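Local coordinates for protein MxaA (Stigmatella aurantiaca, PDB 4W4T) that reduces and releases the carrier-bound chain at the end of the myxalamid polyketide–peptide assembly line, this piece being its NADPH-dependent terminal reductase domain, at residues F70-E73 / E74-R78; V188-V191 / S192-P195; P301-G305 / Q306-L310; Q314-R317 / A318-W322; K386-G390 / T391-C395. All blocks are in the same frame, centred on the assembly; numbering follows the deposited sequence.

Interaction 1: F70-E73 / E74-R78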
# COMPACT_ATOMS: atom_id res chain seq x y z
N PHE A 70 -16.07 16.45 -16.37
CA PHE A 70 -16.82 16.32 -17.61
C PHE A 70 -18.30 16.55 -17.37
O PHE A 70 -18.97 17.20 -18.17
CB PHE A 70 -16.55 14.95 -18.26
CG PHE A 70 -15.14 14.79 -18.73
CD1 PHE A 70 -14.14 14.42 -17.84
CD2 PHE A 70 -14.80 15.06 -20.04
CE1 PHE A 70 -12.83 14.29 -18.26
CE2 PHE A 70 -13.50 14.93 -20.48
CZ PHE A 70 -12.50 14.55 -19.60
N LEU A 71 -18.80 16.03 -16.25
CA LEU A 71 -20.18 16.28 -15.86
C LEU A 71 -20.42 17.78 -15.68
O LEU A 71 -21.44 18.30 -16.11
CB LEU A 71 -20.49 15.51 -14.56
CG LEU A 71 -21.92 15.17 -14.18
CD1 LEU A 71 -22.71 14.63 -15.37
CD2 LEU A 71 -21.90 14.13 -13.04
N LEU A 72 -19.48 18.47 -15.06
CA LEU A 72 -19.68 19.91 -14.88
C LEU A 72 -19.73 20.63 -16.23
O LEU A 72 -20.65 21.41 -16.49
CB LEU A 72 -18.58 20.50 -14.02
CG LEU A 72 -18.65 22.02 -13.87
CD1 LEU A 72 -20.04 22.47 -13.43
CD2 LEU A 72 -17.58 22.51 -12.92
N GLU A 73 -18.77 20.32 -17.09
CA GLU A 73 -18.69 21.01 -18.37
C GLU A 73 -19.93 20.67 -19.21
O GLU A 73 -20.52 21.54 -19.86
CB GLU A 73 -17.37 20.64 -19.06
CG GLU A 73 -17.02 21.49 -20.28
CD GLU A 73 -17.70 21.00 -21.53
OE1 GLU A 73 -18.17 19.84 -21.53
OE2 GLU A 73 -17.78 21.77 -22.52
N GLU A 74 -20.38 19.42 -19.12
CA GLU A 74 -21.58 19.02 -19.84
C GLU A 74 -22.85 19.69 -19.30
O GLU A 74 -23.74 20.06 -20.07
CB GLU A 74 -21.73 17.50 -19.79
CG GLU A 74 -22.86 16.96 -20.65
CD GLU A 74 -22.37 16.08 -21.78
OE1 GLU A 74 -21.26 15.51 -21.65
OE2 GLU A 74 -23.11 15.94 -22.77
N LEU A 75 -22.95 19.85 -17.98
CA LEU A 75 -24.12 20.51 -17.40
C LEU A 75 -24.22 21.98 -17.80
O LEU A 75 -25.32 22.50 -18.01
CB LEU A 75 -24.09 20.39 -15.86
CG LEU A 75 -24.49 19.02 -15.30
CD1 LEU A 75 -24.20 18.97 -13.80
CD2 LEU A 75 -25.94 18.69 -15.56
N CYS A 76 -23.08 22.65 -17.91
CA CYS A 76 -23.08 24.04 -18.38
C CYS A 76 -23.58 24.14 -19.83
O CYS A 76 -24.31 25.07 -20.18
CB CYS A 76 -21.69 24.65 -18.25
SG CYS A 76 -21.17 24.88 -16.54
N ARG A 77 -23.23 23.16 -20.66
CA ARG A 77 -23.62 23.20 -22.06
C ARG A 77 -25.10 22.87 -22.28
O ARG A 77 -25.75 23.44 -23.15
CB ARG A 77 -22.75 22.24 -22.89
CG ARG A 77 -21.36 22.80 -23.19
CD ARG A 77 -20.63 22.00 -24.25
NE ARG A 77 -20.10 20.75 -23.71
CZ ARG A 77 -20.67 19.56 -23.87
NH1 ARG A 77 -21.80 19.46 -24.57
NH2 ARG A 77 -20.12 18.48 -23.34
N ARG A 78 -25.64 21.95 -21.49
CA ARG A 78 -26.98 21.43 -21.68
C ARG A 78 -28.07 21.99 -20.84
O ARG A 78 -29.23 21.66 -20.99
CB ARG A 78 -26.96 19.94 -21.50
CG ARG A 78 -25.78 19.31 -22.16
CD ARG A 78 -26.16 18.74 -23.47
NE ARG A 78 -27.34 17.93 -23.33
CZ ARG A 78 -27.37 16.64 -23.03
NH1 ARG A 78 -26.27 15.91 -22.80
NH2 ARG A 78 -28.54 16.09 -22.94

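Interaction 2: V188-V191 / S192-P195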
# COMPACT_ATOMS: atom_id res chain seq x y z
N VAL A 188 -24.86 9.08 -8.91
CA VAL A 188 -23.83 8.30 -9.58
C VAL A 188 -23.32 7.20 -8.66
O VAL A 188 -22.55 7.43 -7.72
CB VAL A 188 -22.69 9.18 -10.08
CG1 VAL A 188 -21.71 8.34 -10.91
CG2 VAL A 188 -23.26 10.33 -10.94
N SER A 189 -23.75 5.97 -8.95
CA SER A 189 -23.34 4.80 -8.19
C SER A 189 -22.14 4.13 -8.84
O SER A 189 -21.13 4.78 -9.10
CB SER A 189 -24.50 3.80 -8.07
OG SER A 189 -24.12 2.67 -7.30
N THR A 190 -22.24 2.83 -9.12
CA THR A 190 -21.14 2.12 -9.78
C THR A 190 -21.56 0.69 -10.06
O THR A 190 -22.35 0.13 -9.32
CB THR A 190 -19.86 2.12 -8.92
OG1 THR A 190 -18.87 1.29 -9.53
CG2 THR A 190 -20.14 1.59 -7.51
N VAL A 191 -21.04 0.09 -11.13
CA VAL A 191 -21.33 -1.32 -11.36
C VAL A 191 -20.71 -2.17 -10.26
O VAL A 191 -21.07 -3.34 -10.09
CB VAL A 191 -20.82 -1.81 -12.74
CG1 VAL A 191 -21.54 -1.06 -13.85
CG2 VAL A 191 -19.30 -1.66 -12.83
N SER A 192 -19.79 -1.60 -9.49
CA SER A 192 -19.16 -2.36 -8.40
C SER A 192 -20.10 -2.63 -7.21
O SER A 192 -19.69 -3.30 -6.25
CB SER A 192 -17.90 -1.66 -7.91
OG SER A 192 -16.94 -1.68 -8.94
N VAL A 193 -21.34 -2.15 -7.26
CA VAL A 193 -22.31 -2.59 -6.26
C VAL A 193 -22.80 -4.02 -6.56
O VAL A 193 -23.53 -4.61 -5.75
CB VAL A 193 -23.54 -1.65 -6.17
CG1 VAL A 193 -23.09 -0.23 -5.94
CG2 VAL A 193 -24.43 -1.76 -7.43
N LEU A 194 -22.39 -4.56 -7.71
CA LEU A 194 -22.80 -5.89 -8.17
C LEU A 194 -21.73 -6.96 -7.91
O LEU A 194 -20.53 -6.68 -7.94
CB LEU A 194 -23.10 -5.86 -9.68
CG LEU A 194 -24.13 -4.85 -10.18
CD1 LEU A 194 -24.16 -4.85 -11.73
CD2 LEU A 194 -25.51 -5.15 -9.62
N PRO A 195 -22.17 -8.21 -7.67
CA PRO A 195 -21.20 -9.31 -7.49
C PRO A 195 -20.40 -9.58 -8.75
O PRO A 195 -20.92 -9.42 -9.86
CB PRO A 195 -22.08 -10.51 -7.14
CG PRO A 195 -23.40 -10.20 -7.79
CD PRO A 195 -23.56 -8.70 -7.67
O HOH W 1 -19.21 -5.48 -9.91

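Interaction 3: P301-G305 / Q306-L310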
# COMPACT_ATOMS: atom_id res chain seq x y z
N PRO A 301 -38.04 12.40 -17.84
CA PRO A 301 -38.86 12.03 -16.68
C PRO A 301 -39.10 10.53 -16.64
O PRO A 301 -39.39 9.97 -15.59
CB PRO A 301 -40.17 12.81 -16.90
CG PRO A 301 -40.14 13.30 -18.29
CD PRO A 301 -38.70 13.40 -18.70
N GLU A 302 -38.95 9.86 -17.79
CA GLU A 302 -39.04 8.41 -17.82
C GLU A 302 -37.95 7.74 -16.95
O GLU A 302 -38.10 6.60 -16.53
CB GLU A 302 -38.94 7.92 -19.26
CG GLU A 302 -40.11 8.35 -20.15
CD GLU A 302 -39.83 9.63 -20.93
OE1 GLU A 302 -38.87 10.35 -20.59
OE2 GLU A 302 -40.58 9.91 -21.89
N SER A 303 -36.87 8.47 -16.70
CA SER A 303 -35.73 7.92 -15.94
C SER A 303 -35.97 7.85 -14.44
O SER A 303 -35.20 7.20 -13.71
CB SER A 303 -34.48 8.76 -16.19
OG SER A 303 -34.08 8.72 -17.55
N ILE A 304 -37.01 8.53 -13.96
CA ILE A 304 -37.26 8.59 -12.52
C ILE A 304 -37.56 7.21 -11.97
O ILE A 304 -38.38 6.48 -12.54
CB ILE A 304 -38.41 9.56 -12.18
CG1 ILE A 304 -38.01 10.98 -12.56
CG2 ILE A 304 -38.80 9.47 -10.70
CD1 ILE A 304 -39.15 12.00 -12.44
N GLY A 305 -36.87 6.83 -10.90
CA GLY A 305 -37.02 5.53 -10.29
C GLY A 305 -36.22 4.44 -10.99
O GLY A 305 -36.19 3.31 -10.52
N GLN A 306 -35.57 4.78 -12.09
CA GLN A 306 -34.91 3.76 -12.91
C GLN A 306 -33.41 3.66 -12.65
O GLN A 306 -32.82 4.55 -12.05
CB GLN A 306 -35.13 4.03 -14.40
CG GLN A 306 -36.59 4.22 -14.80
CD GLN A 306 -37.49 3.15 -14.22
OE1 GLN A 306 -37.31 1.95 -14.48
NE2 GLN A 306 -38.46 3.57 -13.41
N THR A 307 -32.81 2.57 -13.13
CA THR A 307 -31.38 2.31 -12.97
C THR A 307 -30.77 2.07 -14.35
O THR A 307 -31.36 1.37 -15.17
CB THR A 307 -31.14 1.09 -12.05
OG1 THR A 307 -31.59 1.41 -10.72
CG2 THR A 307 -29.64 0.67 -11.99
N TYR A 308 -29.60 2.66 -14.62
CA TYR A 308 -28.95 2.49 -15.91
C TYR A 308 -27.49 2.08 -15.76
O TYR A 308 -26.77 2.57 -14.90
CB TYR A 308 -29.04 3.78 -16.73
CG TYR A 308 -30.48 4.18 -16.97
CD1 TYR A 308 -31.20 3.65 -18.03
CD2 TYR A 308 -31.13 5.05 -16.10
CE1 TYR A 308 -32.53 3.99 -18.25
CE2 TYR A 308 -32.46 5.40 -16.30
CZ TYR A 308 -33.15 4.87 -17.37
OH TYR A 308 -34.47 5.21 -17.57
N HIS A 309 -27.08 1.15 -16.61
CA HIS A 309 -25.70 0.70 -16.64
C HIS A 309 -24.96 1.45 -17.71
O HIS A 309 -25.18 1.23 -18.91
CB HIS A 309 -25.64 -0.80 -16.87
CG HIS A 309 -26.07 -1.62 -15.69
ND1 HIS A 309 -26.38 -2.96 -15.78
CD2 HIS A 309 -26.23 -1.27 -14.39
CE1 HIS A 309 -26.72 -3.40 -14.58
NE2 HIS A 309 -26.62 -2.40 -13.72
N LEU A 310 -24.09 2.36 -17.29
CA LEU A 310 -23.34 3.16 -18.24
C LEU A 310 -22.02 2.46 -18.53
O LEU A 310 -20.97 2.85 -18.04
CB LEU A 310 -23.13 4.58 -17.72
CG LEU A 310 -24.44 5.25 -17.32
CD1 LEU A 310 -24.20 6.73 -16.94
CD2 LEU A 310 -25.47 5.13 -18.43
O HOH W 2 -35.21 7.34 -19.42
O HOH W 3 -34.29 1.38 -10.08

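Interaction 4: Q314-R317 / A318-W322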
# COMPACT_ATOMS: atom_id res chain seq x y z
N GLN A 314 -20.11 -3.03 -26.09
CA GLN A 314 -19.20 -3.96 -26.75
C GLN A 314 -18.00 -4.25 -25.85
O GLN A 314 -17.26 -3.34 -25.50
CB GLN A 314 -18.73 -3.39 -28.10
CG GLN A 314 -17.53 -4.12 -28.77
CD GLN A 314 -16.29 -3.22 -28.97
OE1 GLN A 314 -16.20 -2.11 -28.41
NE2 GLN A 314 -15.33 -3.70 -29.77
N PHE A 315 -17.81 -5.50 -25.43
CA PHE A 315 -16.62 -5.82 -24.63
C PHE A 315 -15.39 -5.94 -25.52
O PHE A 315 -15.50 -6.08 -26.74
CB PHE A 315 -16.82 -7.14 -23.84
CG PHE A 315 -16.85 -8.37 -24.72
CD1 PHE A 315 -15.68 -9.02 -25.08
CD2 PHE A 315 -18.05 -8.87 -25.17
CE1 PHE A 315 -15.71 -10.15 -25.90
CE2 PHE A 315 -18.09 -10.00 -25.98
CZ PHE A 315 -16.92 -10.64 -26.34
N VAL A 316 -14.21 -5.89 -24.92
CA VAL A 316 -12.99 -6.17 -25.66
C VAL A 316 -12.32 -7.34 -24.96
O VAL A 316 -12.45 -7.50 -23.74
CB VAL A 316 -12.06 -4.92 -25.72
CG1 VAL A 316 -11.55 -4.56 -24.35
CG2 VAL A 316 -10.89 -5.16 -26.67
N ARG A 317 -11.64 -8.20 -25.72
CA ARG A 317 -10.88 -9.28 -25.11
C ARG A 317 -9.46 -8.79 -24.83
O ARG A 317 -8.99 -7.88 -25.50
CB ARG A 317 -10.87 -10.51 -26.02
CG ARG A 317 -12.25 -11.15 -26.13
CD ARG A 317 -12.29 -12.29 -27.11
NE ARG A 317 -11.89 -11.87 -28.45
CZ ARG A 317 -10.71 -12.16 -28.98
NH1 ARG A 317 -9.83 -12.86 -28.27
NH2 ARG A 317 -10.40 -11.75 -30.20
N ALA A 318 -8.81 -9.37 -23.83
CA ALA A 318 -7.45 -8.96 -23.49
C ALA A 318 -6.49 -9.06 -24.68
O ALA A 318 -5.66 -8.16 -24.88
CB ALA A 318 -6.92 -9.80 -22.33
N ASP A 319 -6.58 -10.12 -25.47
CA ASP A 319 -5.60 -10.27 -26.55
C ASP A 319 -5.81 -9.21 -27.63
O ASP A 319 -4.87 -8.82 -28.30
CB ASP A 319 -5.61 -11.69 -27.16
CG ASP A 319 -6.97 -12.10 -27.73
OD1 ASP A 319 -7.84 -11.25 -27.98
OD2 ASP A 319 -7.17 -13.32 -27.94
N GLU A 320 -7.04 -8.72 -27.76
CA GLU A 320 -7.29 -7.58 -28.66
C GLU A 320 -6.62 -6.32 -28.11
O GLU A 320 -5.99 -5.56 -28.84
CB GLU A 320 -8.80 -7.36 -28.85
CG GLU A 320 -9.54 -8.55 -29.43
CD GLU A 320 -11.04 -8.31 -29.56
OE1 GLU A 320 -11.72 -8.04 -28.54
OE2 GLU A 320 -11.54 -8.42 -30.70
N MSE A 321 -6.75 -6.11 -26.80
CA MSE A 321 -6.08 -4.98 -26.17
C MSE A 321 -4.59 -5.00 -26.45
O MSE A 321 -4.01 -3.99 -26.82
CB MSE A 321 -6.32 -4.98 -24.66
CG MSE A 321 -7.64 -4.42 -24.23
SE MSE A 321 -7.75 -2.49 -24.61
CE MSE A 321 -6.14 -1.85 -23.75
N TRP A 322 -3.94 -6.15 -26.28
CA TRP A 322 -2.51 -6.17 -26.49
C TRP A 322 -2.20 -5.95 -27.97
O TRP A 322 -1.22 -5.27 -28.30
CB TRP A 322 -1.89 -7.49 -25.99
CG TRP A 322 -2.43 -7.97 -24.67
CD1 TRP A 322 -2.75 -9.26 -24.34
CD2 TRP A 322 -2.74 -7.17 -23.51
NE1 TRP A 322 -3.23 -9.31 -23.05
CE2 TRP A 322 -3.24 -8.05 -22.52
CE3 TRP A 322 -2.63 -5.81 -23.21
CZ2 TRP A 322 -3.63 -7.61 -21.25
CZ3 TRP A 322 -3.03 -5.37 -21.95
CH2 TRP A 322 -3.52 -6.27 -20.99

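Interaction 5: K386-G390 / T391-C395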
# COMPACT_ATOMS: atom_id res chain seq x y z
N LYS A 386 -32.07 1.89 -25.20
CA LYS A 386 -33.40 2.39 -25.58
C LYS A 386 -33.60 3.85 -25.20
O LYS A 386 -34.03 4.66 -26.03
CB LYS A 386 -34.51 1.55 -24.96
CG LYS A 386 -34.39 0.06 -25.22
CD LYS A 386 -35.68 -0.69 -24.88
CE LYS A 386 -35.44 -2.20 -24.86
NZ LYS A 386 -35.38 -2.75 -23.47
N ALA A 387 -33.29 4.20 -23.96
CA ALA A 387 -33.57 5.54 -23.48
C ALA A 387 -32.75 6.59 -24.26
O ALA A 387 -33.17 7.74 -24.37
CB ALA A 387 -33.29 5.65 -21.97
N LEU A 388 -31.60 6.19 -24.79
CA LEU A 388 -30.73 7.12 -25.49
C LEU A 388 -30.91 7.11 -27.02
O LEU A 388 -30.26 7.87 -27.72
CB LEU A 388 -29.27 6.83 -25.17
CG LEU A 388 -28.86 7.06 -23.71
CD1 LEU A 388 -27.36 6.86 -23.57
CD2 LEU A 388 -29.27 8.44 -23.23
N GLY A 389 -31.80 6.26 -27.52
CA GLY A 389 -31.87 6.01 -28.96
C GLY A 389 -32.22 7.23 -29.81
O GLY A 389 -31.82 7.33 -30.98
N GLY A 390 -32.98 8.16 -29.23
CA GLY A 390 -33.35 9.38 -29.92
C GLY A 390 -32.37 10.51 -29.66
O GLY A 390 -32.56 11.63 -30.13
N THR A 391 -31.33 10.21 -28.88
CA THR A 391 -30.26 11.18 -28.61
C THR A 391 -29.05 10.90 -29.50
O THR A 391 -28.99 9.88 -30.18
CB THR A 391 -29.77 11.13 -27.15
OG1 THR A 391 -28.93 9.98 -26.97
CG2 THR A 391 -30.94 11.07 -26.16
N GLY A 392 -28.06 11.79 -29.45
CA GLY A 392 -26.82 11.57 -30.18
C GLY A 392 -25.75 10.95 -29.29
O GLY A 392 -24.55 11.05 -29.60
N THR A 393 -26.18 10.29 -28.22
CA THR A 393 -25.25 9.74 -27.24
C THR A 393 -25.11 8.23 -27.41
O THR A 393 -26.06 7.47 -27.21
CB THR A 393 -25.68 10.06 -25.80
OG1 THR A 393 -25.70 11.49 -25.64
CG2 THR A 393 -24.70 9.45 -24.77
N SER A 394 -23.91 7.82 -27.80
CA SER A 394 -23.60 6.44 -28.09
C SER A 394 -22.17 6.19 -27.65
O SER A 394 -21.32 7.06 -27.81
CB SER A 394 -23.78 6.16 -29.59
OG SER A 394 -23.45 4.83 -29.93
N CYS A 395 -21.90 5.01 -27.11
CA CYS A 395 -20.57 4.73 -26.58
C CYS A 395 -19.58 4.41 -27.70
O CYS A 395 -19.88 3.61 -28.59
CB CYS A 395 -20.63 3.56 -25.60
SG CYS A 395 -19.12 3.33 -24.65

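Interaction 1: F70-E73 / E74-R78
Arg77 reaches back one helical turn to Glu73, and its side chain can be followed outward along that residue. CB lies 3.8 Å from Glu73 O, the carbonyl that also accepts the backbone N-H of Arg77. CG stays beside the same carbonyl, 3.7 Å from Glu73 O, and CD passes 3.3 Å from Glu73 OE2. A bend at chi3 (-77°) then swings the guanidinium side-on to the carboxylate. NE gives its hydrogen to Glu73 OE2 at 2.8 Å, with a weak second bond to OE1, and NH2 bonds Glu73 OE1 at 3.0 Å on the syn lone pair of that oxygen. The two flat groups are turned 37° apart, a two-pronged salt bridge with a twist, and Glu74 CA lies over one guanidinium face, near its rim. The i to i+4 spacing of a helix suits such an acid-base pair, and the next one repeats it: Arg78 NH1 bonds Glu74 OE2 at 3.2 Å. Buried Glu74 is also satisfied by Ser291 and Ser292, while Asp296 gives Arg78 a second carboxylate. Helix 66-78 is the crossover of a Rossmann beta-alpha-beta unit: Leu72, Leu75 and Cys76 pack on Ile83 of strand 82-87, Leu71 on Ile294 of helix 287-298, and Phe70 meets the ring of Phe66, an NADPH-binding residue.

Interaction 2: V188-V191 / S192-P195
Thr190 spreads its two branches over the start of the short 3-10 turn that follows strand 185-188. Its methyl CG2 sits 3.8 Å from Val193 CG1, the two side chains running past each other in opposite senses. The other branch does polar work: with OG1 anti to the backbone N (chi1 173°), the hydroxyl lies beside its own carbonyl and faces the chain ahead, where it accepts the N-H of Ser192 at 3.0 Å in a nearly straight bond (167°). A side-chain oxygen taking the N-H two residues on is the ST-turn pattern, and a threonine can supply it together with a methyl for packing. Backbone bonds close the turn as well. Val193 N bonds Thr190 O at 3.2 Å, coming from above the carbonyl plane, and Leu194 N bonds Val191 O at 3.0 Å. A water bridges Val191 O and Leu194 O, its oxygen 2.7 Å from Leu194 O. Val193 CG1 also touches Ser189 OG at 3.4 Å, a hydroxyl whose hydrogen-bond partner is Glu226 on helix 217-234. Replacing Thr190 by a valine would probably leave the Ser192 N-H without its acceptor and the first bend of the turn less firmly set. The side chain of Thr190 also packs against Tyr218 and Lys222, both NADPH-binding, an arrangement consistent with the Ser/Thr-Tyr-Lys grouping of short-chain dehydrogenases. Because OG1 acts as an acceptor toward Ser192, its own proton can serve another partner, and the bond probably restrains rotation of the side chain beside these two cofactor-binding residues.

Interaction 3: P301-G305 / Q306-L310
Gln306, the last residue of a tight turn, curls its side chain back over it, while Tyr308, two residues on along the strand, brings its hydroxyl end up to Ser303. The bend at chi2 (-48°) of Gln306 folds the amide over Gly305, and NE2 donates to Ile304 O at 3.0 Å in a nearly straight bond (165°) lying in the plane of the amide. Nearer the backbone, CG of Gln306 rests 3.3 Å from Glu302 O. The turn beneath is a type II beta turn from Ser303 to Gln306, closed by Gln306 N bonding Ser303 O at 2.9 Å. Gly305 takes its third position with a positive phi (82°), a conformation glycine adopts readily. The turn completes the connection from helix 287-298, by way of a short 3-10 segment, into strand 307-310 of the parallel sheet. There Tyr308 OH lies 3.4 Å from Ser303 CA, and a water links the two side chains, donating to Ser303 OG at 2.6 Å and lying 2.9 Å from Tyr308 OH. Ser303 OG is further bonded to Leu297 O of that helix. A second water spans Gly305 O and Thr307 OG1, donating to Gly305 O at 2.7 Å; Thr307 OG1 also meets Arg230.

Interaction 4: Q314-R317 / A318-W322
At the N-terminal end of helix 318-328, Glu320 reaches back to Arg317, which holds the N-cap position. Glu320 OE1 accepts the backbone N-H of Arg317 at 2.8 Å in an almost perfectly straight bond (177°), using its anti lone pair. One residue earlier, Val316 CG1 lies 3.9 Å from CG of Met321, modelled as selenomethionine; a valine suits this place, since it also packs on Leu282 and Leu284 of a neighbouring loop. The Arg317 guanidinium folds over the same turn through a bend at chi3 (-59°). Asp319 OD1 comes over one of its faces, 2.6 Å from NH1, with the carboxylate turned 82° to the guanidinium plane. Glu320 CG lies over that face as well, 3.4 Å from NH2, and Glu320 OE2 makes a looser ion pair with NH2 at 3.6 Å. Carboxylates here are likely to be favoured by the partial positive charge of the helix N-terminus. An alanine in place of Glu320 would probably leave the Arg317 N-H without this acceptor and the guanidinium with Asp319 alone of the pair. The Glu320 bond resembles one half of a capping box, the arginine side chain making no reciprocal bond, and the Val316-Met321 contact flanking it is a hydrophobic staple.

Interaction 5: K386-G390 / T391-C395
The flat carbonyl of Leu388 receives Thr391 from two directions. In its plane, on a lone pair, the hydroxyl OG1 of Thr391 donates at 2.6 Å; from above the plane, 54° out of it, Thr391 N bonds the same oxygen at 2.8 Å. The second bond closes a type I beta turn from Leu388 to Thr391, by which the chain leaves helix 382-388. The hydroxyl serves twice, because OG1 also accepts the N-H of Thr393 at 3.0 Å, an ST turn. It can do both since chi1 (76°) sets OG1 between the backbone N and the carbonyl carbon, within reach of the chain behind and ahead. A threonine suits the place because its hydroxyl can donate to one backbone atom and accept from another, and Gly389 and Gly390 carry the tight bend with ordinary negative phi values. Leu388 CB lies in van der Waals contact with Thr391 OG1 at 3.6 Å. An apolar contact completes the fold-back, Leu388 CD1 meeting Thr393 CG2 at 3.9 Å, the two side chains crossing at a slant. From here the loop runs on to helix 400-412. The turn leans on helix 287-298, where Asp296 takes a hydrogen bond with Thr393 OG1 and touches Leu388 and Thr391, Tyr289 packs on Thr393, and Leu297 on Ala387.

How the interactions relate
Along the chain the five contacts follow one another in order, none nested in another. Interactions 1, 2 and 3 belong to the Rossmann core with its large parallel sheet: a crossover helix, the loop after strand 185-188, and the entry to strand 307-310. Interaction 3 links neighbours by packing, His309 against Leu194 of interaction 2 and Tyr308 against Ala387 of interaction 5. Helix 287-298 borders interactions 1, 3 and 5, and its Asp296 pairs with both Arg78 and Thr393, although the centres of interactions 1 and 5 are about 17 Å apart. Interactions 1 and 2 thus adjoin NADPH-binding residues in the core, whereas interaction 4, its centre at least 22 Å from the others, belongs to a part of the chain away from them.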